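Local coordinates for protein acyl-CoA dehydrogenase (Thermus thermophilus, PDB 2Z1Q) that probably oxidises saturated acyl-CoA thioesters to their 2,3-dehydroacyl forms, using a bound FAD as cofactor and passing the electrons to an acceptor, at residues His201-Leu206 / Gly247-Gly252; Leu267-Val272 / Ser318-Thr323. One frame throughout, in Å; residues are numbered along the deposited sequence.

Contact 1: His201-Leu206 / Gly247-Gly252; sequences HFTAFL and GEIGKG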
ATOM      1  N   HIS B 201     -34.002  13.719  16.860  1.00 47.05           N
ATOM      2  CA  HIS B 201     -33.249  13.591  18.100  1.00 45.37           C
ATOM      3  C   HIS B 201     -32.363  12.360  18.121  1.00 42.83           C
ATOM      4  O   HIS B 201     -32.803  11.270  18.472  1.00 43.20           O
ATOM      5  CB  HIS B 201     -34.209  13.560  19.283  1.00 45.32           C
ATOM      6  CG  HIS B 201     -35.155  14.714  19.306  1.00 46.84           C
ATOM      7  ND1 HIS B 201     -36.524  14.556  19.365  1.00 47.23           N
ATOM      8  CD2 HIS B 201     -34.933  16.049  19.223  1.00 46.93           C
ATOM      9  CE1 HIS B 201     -37.103  15.740  19.313  1.00 47.38           C
ATOM     10  NE2 HIS B 201     -36.162  16.662  19.225  1.00 46.47           N
ATOM     11  N   PHE B 202     -31.107  12.554  17.735  1.00 40.81           N
ATOM     12  CA  PHE B 202     -30.125  11.481  17.701  1.00 37.75           C
ATOM     13  C   PHE B 202     -30.042  10.880  19.104  1.00 35.16           C
ATOM     14  O   PHE B 202     -29.617  11.547  20.047  1.00 35.58           O
ATOM     15  CB  PHE B 202     -28.765  12.050  17.275  1.00 38.51           C
ATOM     16  CG  PHE B 202     -27.779  11.007  16.832  1.00 39.36           C
ATOM     17  CD1 PHE B 202     -26.667  10.701  17.608  1.00 38.90           C
ATOM     18  CD2 PHE B 202     -27.950  10.351  15.618  1.00 39.37           C
ATOM     19  CE1 PHE B 202     -25.736   9.760  17.177  1.00 40.41           C
ATOM     20  CE2 PHE B 202     -27.025   9.408  15.179  1.00 39.40           C
ATOM     21  CZ  PHE B 202     -25.915   9.114  15.961  1.00 39.60           C
ATOM     22  N   THR B 203     -30.434   9.615  19.223  1.00 32.66           N
ATOM     23  CA  THR B 203     -30.446   8.915  20.506  1.00 30.32           C
ATOM     24  C   THR B 203     -29.911   7.476  20.413  1.00 30.24           C
ATOM     25  O   THR B 203     -30.064   6.811  19.388  1.00 28.43           O
ATOM     26  CB  THR B 203     -31.899   8.864  21.060  1.00 29.91           C
ATOM     27  OG1 THR B 203     -32.480  10.177  20.994  1.00 26.74           O
ATOM     28  CG2 THR B 203     -31.917   8.377  22.507  1.00 28.90           C
ATOM     29  N   ALA B 204     -29.291   7.002  21.493  1.00 29.58           N
ATOM     30  CA  ALA B 204     -28.762   5.642  21.533  1.00 29.41           C
ATOM     31  C   ALA B 204     -29.747   4.750  22.282  1.00 29.95           C
ATOM     32  O   ALA B 204     -30.364   5.187  23.250  1.00 30.22           O
ATOM     33  CB  ALA B 204     -27.413   5.622  22.225  1.00 29.15           C
ATOM     34  N   PHE B 205     -29.882   3.503  21.834  1.00 30.78           N
ATOM     35  CA  PHE B 205     -30.791   2.533  22.450  1.00 32.31           C
ATOM     36  C   PHE B 205     -30.143   1.170  22.688  1.00 32.72           C
ATOM     37  O   PHE B 205     -29.325   0.712  21.894  1.00 33.48           O
ATOM     38  CB  PHE B 205     -32.034   2.310  21.571  1.00 33.40           C
ATOM     39  CG  PHE B 205     -32.838   3.550  21.309  1.00 35.04           C
ATOM     40  CD1 PHE B 205     -32.419   4.488  20.367  1.00 34.78           C
ATOM     41  CD2 PHE B 205     -34.025   3.776  21.995  1.00 35.63           C
ATOM     42  CE1 PHE B 205     -33.172   5.627  20.112  1.00 32.67           C
ATOM     43  CE2 PHE B 205     -34.787   4.920  21.745  1.00 36.77           C
ATOM     44  CZ  PHE B 205     -34.358   5.843  20.803  1.00 34.63           C
ATOM     45  N   LEU B 206     -30.528   0.514  23.779  1.00 34.01           N
ATOM     46  CA  LEU B 206     -30.010  -0.816  24.102  1.00 33.95           C
ATOM     47  C   LEU B 206     -31.022  -1.813  23.533  1.00 33.70           C
ATOM     48  O   LEU B 206     -32.191  -1.780  23.903  1.00 34.45           O
ATOM     49  CB  LEU B 206     -29.893  -0.992  25.616  1.00 33.42           C
ATOM     50  CG  LEU B 206     -28.986   0.007  26.344  1.00 34.54           C
ATOM     51  CD1 LEU B 206     -29.292  -0.008  27.841  1.00 32.66           C
ATOM     52  CD2 LEU B 206     -27.523  -0.330  26.076  1.00 33.89           C
ATOM     53  N   GLY B 247     -28.413   7.121  27.702  1.00 43.21           N
ATOM     54  CA  GLY B 247     -28.085   8.531  27.756  1.00 43.64           C
ATOM     55  C   GLY B 247     -29.325   9.398  27.694  1.00 45.07           C
ATOM     56  O   GLY B 247     -30.386   9.007  28.186  1.00 45.53           O
ATOM     57  N   GLU B 248     -29.197  10.573  27.085  1.00 45.97           N
ATOM     58  CA  GLU B 248     -30.313  11.505  26.961  1.00 47.73           C
ATOM     59  C   GLU B 248     -30.781  11.624  25.510  1.00 48.18           C
ATOM     60  O   GLU B 248     -29.967  11.628  24.584  1.00 48.22           O
ATOM     61  CB  GLU B 248     -29.908  12.891  27.477  1.00 49.66           C
ATOM     62  CG  GLU B 248     -29.342  12.897  28.893  1.00 52.19           C
ATOM     63  CD  GLU B 248     -29.221  14.301  29.469  1.00 55.47           C
ATOM     64  OE1 GLU B 248     -28.467  15.125  28.905  1.00 55.19           O
ATOM     65  OE2 GLU B 248     -29.885  14.583  30.491  1.00 58.50           O
ATOM     66  N   ILE B 249     -32.091  11.736  25.317  1.00 48.57           N
ATOM     67  CA  ILE B 249     -32.668  11.853  23.981  1.00 48.55           C
ATOM     68  C   ILE B 249     -32.157  13.100  23.259  1.00 48.30           C
ATOM     69  O   ILE B 249     -32.273  14.216  23.773  1.00 48.55           O
ATOM     70  CB  ILE B 249     -34.200  11.916  24.058  1.00 49.19           C
ATOM     71  CG1 ILE B 249     -34.726  10.733  24.875  1.00 49.81           C
ATOM     72  CG2 ILE B 249     -34.796  11.874  22.663  1.00 49.18           C
ATOM     73  CD1 ILE B 249     -36.209  10.800  25.151  1.00 49.92           C
ATOM     74  N   GLY B 250     -31.593  12.910  22.069  1.00 46.82           N
ATOM     75  CA  GLY B 250     -31.069  14.034  21.316  1.00 44.57           C
ATOM     76  C   GLY B 250     -29.595  14.272  21.590  1.00 43.27           C
ATOM     77  O   GLY B 250     -28.935  15.028  20.882  1.00 42.75           O
ATOM     78  N   LYS B 251     -29.068  13.628  22.621  1.00 42.57           N
ATOM     79  CA  LYS B 251     -27.659  13.795  22.949  1.00 43.26           C
ATOM     80  C   LYS B 251     -26.885  12.502  22.713  1.00 42.00           C
ATOM     81  O   LYS B 251     -25.949  12.179  23.433  1.00 41.06           O
ATOM     82  CB  LYS B 251     -27.508  14.271  24.401  1.00 44.76           C
ATOM     83  CG  LYS B 251     -28.117  15.652  24.655  1.00 47.56           C
ATOM     84  CD  LYS B 251     -28.038  16.035  26.131  1.00 52.53           C
ATOM     85  CE  LYS B 251     -28.861  17.285  26.437  1.00 54.12           C
ATOM     86  NZ  LYS B 251     -28.907  17.581  27.903  1.00 56.21           N
ATOM     87  N   GLY B 252     -27.287  11.762  21.687  1.00 41.52           N
ATOM     88  CA  GLY B 252     -26.602  10.525  21.368  1.00 41.22           C
ATOM     89  C   GLY B 252     -25.232  10.799  20.778  1.00 41.43           C
ATOM     90  O   GLY B 252     -24.366   9.925  20.771  1.00 40.67           O
TER
HETATM   91  O   HOH W   1     -29.928  15.112  18.060  1.00 38.03           O
HETATM   92  O   HOH W   2     -28.740   9.153  23.733  1.00 43.62           O

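Contact 2: Leu267-Val272 / Ser318-Thr323; sequences LGAGAV and SAVYRT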
ATOM      1  N   LEU B 267      -6.432   1.453  18.811  1.00 27.32           N
ATOM      2  CA  LEU B 267      -6.143   1.020  17.452  1.00 28.17           C
ATOM      3  C   LEU B 267      -4.679   1.353  17.127  1.00 27.83           C
ATOM      4  O   LEU B 267      -3.964   0.559  16.495  1.00 26.80           O
ATOM      5  CB  LEU B 267      -7.079   1.734  16.469  1.00 31.06           C
ATOM      6  CG  LEU B 267      -6.863   1.396  14.998  1.00 33.21           C
ATOM      7  CD1 LEU B 267      -7.075  -0.087  14.799  1.00 36.07           C
ATOM      8  CD2 LEU B 267      -7.823   2.184  14.140  1.00 34.53           C
ATOM      9  N   GLY B 268      -4.237   2.529  17.568  1.00 25.44           N
ATOM     10  CA  GLY B 268      -2.857   2.921  17.353  1.00 23.80           C
ATOM     11  C   GLY B 268      -1.948   1.895  18.001  1.00 24.33           C
ATOM     12  O   GLY B 268      -0.904   1.560  17.441  1.00 24.10           O
ATOM     13  N   ALA B 269      -2.335   1.388  19.174  1.00 23.12           N
ATOM     14  CA  ALA B 269      -1.512   0.382  19.845  1.00 23.37           C
ATOM     15  C   ALA B 269      -1.622  -0.925  19.064  1.00 23.50           C
ATOM     16  O   ALA B 269      -0.643  -1.671  18.920  1.00 23.18           O
ATOM     17  CB  ALA B 269      -1.969   0.186  21.297  1.00 22.54           C
ATOM     18  N   GLY B 270      -2.824  -1.203  18.562  1.00 24.42           N
ATOM     19  CA  GLY B 270      -3.023  -2.410  17.781  1.00 21.76           C
ATOM     20  C   GLY B 270      -2.114  -2.389  16.565  1.00 19.47           C
ATOM     21  O   GLY B 270      -1.434  -3.365  16.278  1.00 21.74           O
ATOM     22  N   ALA B 271      -2.086  -1.274  15.849  1.00 19.93           N
ATOM     23  CA  ALA B 271      -1.235  -1.168  14.667  1.00 20.61           C
ATOM     24  C   ALA B 271       0.238  -1.387  15.022  1.00 21.07           C
ATOM     25  O   ALA B 271       0.971  -2.069  14.288  1.00 20.77           O
ATOM     26  CB  ALA B 271      -1.422   0.199  14.002  1.00 21.73           C
ATOM     27  N   VAL B 272       0.680  -0.820  16.141  1.00 20.65           N
ATOM     28  CA  VAL B 272       2.061  -0.993  16.555  1.00 20.45           C
ATOM     29  C   VAL B 272       2.314  -2.490  16.731  1.00 22.11           C
ATOM     30  O   VAL B 272       3.298  -3.020  16.215  1.00 24.14           O
ATOM     31  CB  VAL B 272       2.336  -0.201  17.853  1.00 21.78           C
ATOM     32  CG1 VAL B 272       3.640  -0.643  18.477  1.00 18.65           C
ATOM     33  CG2 VAL B 272       2.379   1.310  17.525  1.00 23.91           C
ATOM     34  N   SER B 318       6.465   4.856  20.593  1.00 25.10           N
ATOM     35  CA  SER B 318       6.780   5.876  21.584  1.00 24.76           C
ATOM     36  C   SER B 318       5.649   6.876  21.713  1.00 26.06           C
ATOM     37  O   SER B 318       5.265   7.251  22.827  1.00 27.60           O
ATOM     38  CB  SER B 318       8.082   6.601  21.212  1.00 22.90           C
ATOM     39  OG  SER B 318       9.190   5.712  21.205  1.00 22.13           O
ATOM     40  N   ALA B 319       5.102   7.307  20.581  1.00 26.64           N
ATOM     41  CA  ALA B 319       4.012   8.272  20.605  1.00 26.93           C
ATOM     42  C   ALA B 319       2.746   7.697  21.261  1.00 28.21           C
ATOM     43  O   ALA B 319       2.062   8.395  22.011  1.00 29.52           O
ATOM     44  CB  ALA B 319       3.706   8.753  19.194  1.00 25.34           C
ATOM     45  N   VAL B 320       2.441   6.428  20.993  1.00 27.27           N
ATOM     46  CA  VAL B 320       1.247   5.793  21.555  1.00 28.17           C
ATOM     47  C   VAL B 320       1.225   5.711  23.087  1.00 27.79           C
ATOM     48  O   VAL B 320       0.266   6.148  23.729  1.00 27.74           O
ATOM     49  CB  VAL B 320       1.060   4.354  21.021  1.00 26.44           C
ATOM     50  CG1 VAL B 320      -0.064   3.669  21.783  1.00 28.53           C
ATOM     51  CG2 VAL B 320       0.729   4.376  19.542  1.00 24.15           C
ATOM     52  N   TYR B 321       2.270   5.136  23.666  1.00 28.11           N
ATOM     53  CA  TYR B 321       2.317   4.985  25.108  1.00 28.95           C
ATOM     54  C   TYR B 321       2.603   6.272  25.842  1.00 29.68           C
ATOM     55  O   TYR B 321       2.320   6.385  27.028  1.00 29.61           O
ATOM     56  CB  TYR B 321       3.304   3.889  25.481  1.00 29.22           C
ATOM     57  CG  TYR B 321       2.730   2.526  25.187  1.00 28.68           C
ATOM     58  CD1 TYR B 321       1.684   2.009  25.952  1.00 27.88           C
ATOM     59  CD2 TYR B 321       3.180   1.788  24.097  1.00 29.37           C
ATOM     60  CE1 TYR B 321       1.095   0.789  25.634  1.00 28.67           C
ATOM     61  CE2 TYR B 321       2.594   0.573  23.768  1.00 29.61           C
ATOM     62  CZ  TYR B 321       1.558   0.080  24.534  1.00 28.00           C
ATOM     63  OH  TYR B 321       0.990  -1.116  24.170  1.00 29.24           O
ATOM     64  N   ARG B 322       3.147   7.253  25.136  1.00 30.15           N
ATOM     65  CA  ARG B 322       3.395   8.528  25.774  1.00 29.60           C
ATOM     66  C   ARG B 322       2.001   9.148  25.906  1.00 30.25           C
ATOM     67  O   ARG B 322       1.670   9.746  26.931  1.00 30.68           O
ATOM     68  CB  ARG B 322       4.313   9.391  24.899  1.00 30.26           C
ATOM     69  CG  ARG B 322       4.430  10.836  25.360  1.00 28.76           C
ATOM     70  CD  ARG B 322       5.211  11.700  24.369  1.00 29.95           C
ATOM     71  NE  ARG B 322       4.878  13.110  24.566  1.00 31.36           N
ATOM     72  CZ  ARG B 322       5.282  14.115  23.792  1.00 33.72           C
ATOM     73  NH1 ARG B 322       4.903  15.352  24.082  1.00 35.74           N
ATOM     74  NH2 ARG B 322       6.053  13.895  22.733  1.00 32.73           N
ATOM     75  N   THR B 323       1.187   8.978  24.865  1.00 29.45           N
ATOM     76  CA  THR B 323      -0.177   9.506  24.862  1.00 29.10           C
ATOM     77  C   THR B 323      -1.005   8.896  25.993  1.00 29.01           C
ATOM     78  O   THR B 323      -1.659   9.613  26.738  1.00 29.17           O
ATOM     79  CB  THR B 323      -0.919   9.205  23.534  1.00 28.43           C
ATOM     80  OG1 THR B 323      -0.261   9.861  22.442  1.00 28.73           O
ATOM     81  CG2 THR B 323      -2.366   9.687  23.620  1.00 26.89           C
TER

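Contact 1: His201-Leu206 / Gly247-Gly252
Thr-203 reaches across to Ile-249 and Gly-250 and ties the strand to the turn. From its CB one branch ends in OG1, which takes the N-H of Gly-250 at 3.1 Å, with 150° at the hydrogen, and gives its own proton to His-201 O, standing above that carbonyl's plane. OG1 thus accepts one bond and donates another, as a short hydroxyl beside the backbone can, serving strand and turn at once. The other branch, CG2, lies anti to the backbone N and rests 3.8 Å from Ile-249 CA. Ile-249 returns the contact through its own CG2, which sits 3.3 Å from Thr-203 OG1 and also touches His-201 CB.

Beyond the turn, Gly-252 N donates to Phe-202 O at 2.9 Å, from above the carbonyl plane. Gly-252, having no side chain, lets its CA lie 4.3 Å from Thr-203 CA, close to the Phe-202 carbonyl. The Phe-202 ring, its CG anti to the backbone N (chi1 -164°), brings CD1 to 3.5 Å from Gly-252 C, which meets the ring at its edge and in its plane. Two waters extend the pairing, one from Phe-202 N to Gly-250 O, the other from Ala-204 N to Glu-248 O.

Glu-248 to Lys-251 form a type II beta turn; glycine suits the positive phi of Gly-250, and a salt bridge joins Glu-248 and Lys-251. Phe-202 also packs on Leu-148, an FAD-binding residue. This is the junction of the acyl-CoA dehydrogenase fold where the middle beta domain passes into the C-terminal helical domain.

Contact 2: Leu267-Val272 / Ser318-Thr323
The phenol ring of Tyr-321 is the one aromatic group here, and it meets 267-272 through its hydroxyl: OH lies 4.3 Å from Ala-269 CB. Elsewhere the ring makes an edge-to-face pair with Phe-28, and it touches Thr-94 and Val-95 of helix 90-99. OH is hydrogen-bonded to Glu-98 of that same helix, so the tyrosine suits a place where an apolar ring must be buried but its polar end needs an acceptor.

Val-320 carries most of the contact, spreading its two methyls over the neighbouring helix. CG1, anti to the backbone N (chi1 172°), lies 4.0 Å from Ala-269 CB. CG2, the branch anti to the carbonyl carbon, points to the backbone of Gly-268, 3.9 Å from its O, and also faces Val-272 CG2 at 4.0 Å, the two valines reaching toward each other tip to tip. Small residues opposite make this possible: Gly-268, with no side chain, lets a methyl of Val-320 come up to its backbone, while its O keeps the helical bond from Val-272 N, and Ala-269 offers a single carbon. A valine, branched at CB, can touch all three neighbours at once without a long side chain. No hydrogen bond joins the two segments, and the touching groups are chiefly aliphatic carbons, which fits a site wholly buried in the protein.

The segment axes approach to 9.6 Å and run in roughly opposite directions, inclined, with 146° between them. Helices 252-288 and 300-331 pack here as successive antiparallel members of the C-terminal helical bundle characteristic of acyl-CoA dehydrogenases, with helix 90-99 of the N-terminal domain lying against both.

How the contacts relate
The two contacts occur in series along the chain, with centres 31 Å apart and no touch between them. One element joins them: segment 247-252 leads into helix 252-288, which later supplies 267-272. Contact 1 is partly buried at the periphery, its centre about 26 Å from that of the chain, and relies on a backbone hydrogen bond, a threonine hydroxyl and bridging waters. The centre of contact 2 is about 7 Å from that of the chain; this contact is entirely buried and depends on valine and alanine carbons. Glycine serves both, by taking the positive-phi position of a type II turn and allowing close backbones in the first and by admitting a valine methyl beside a helix in the second.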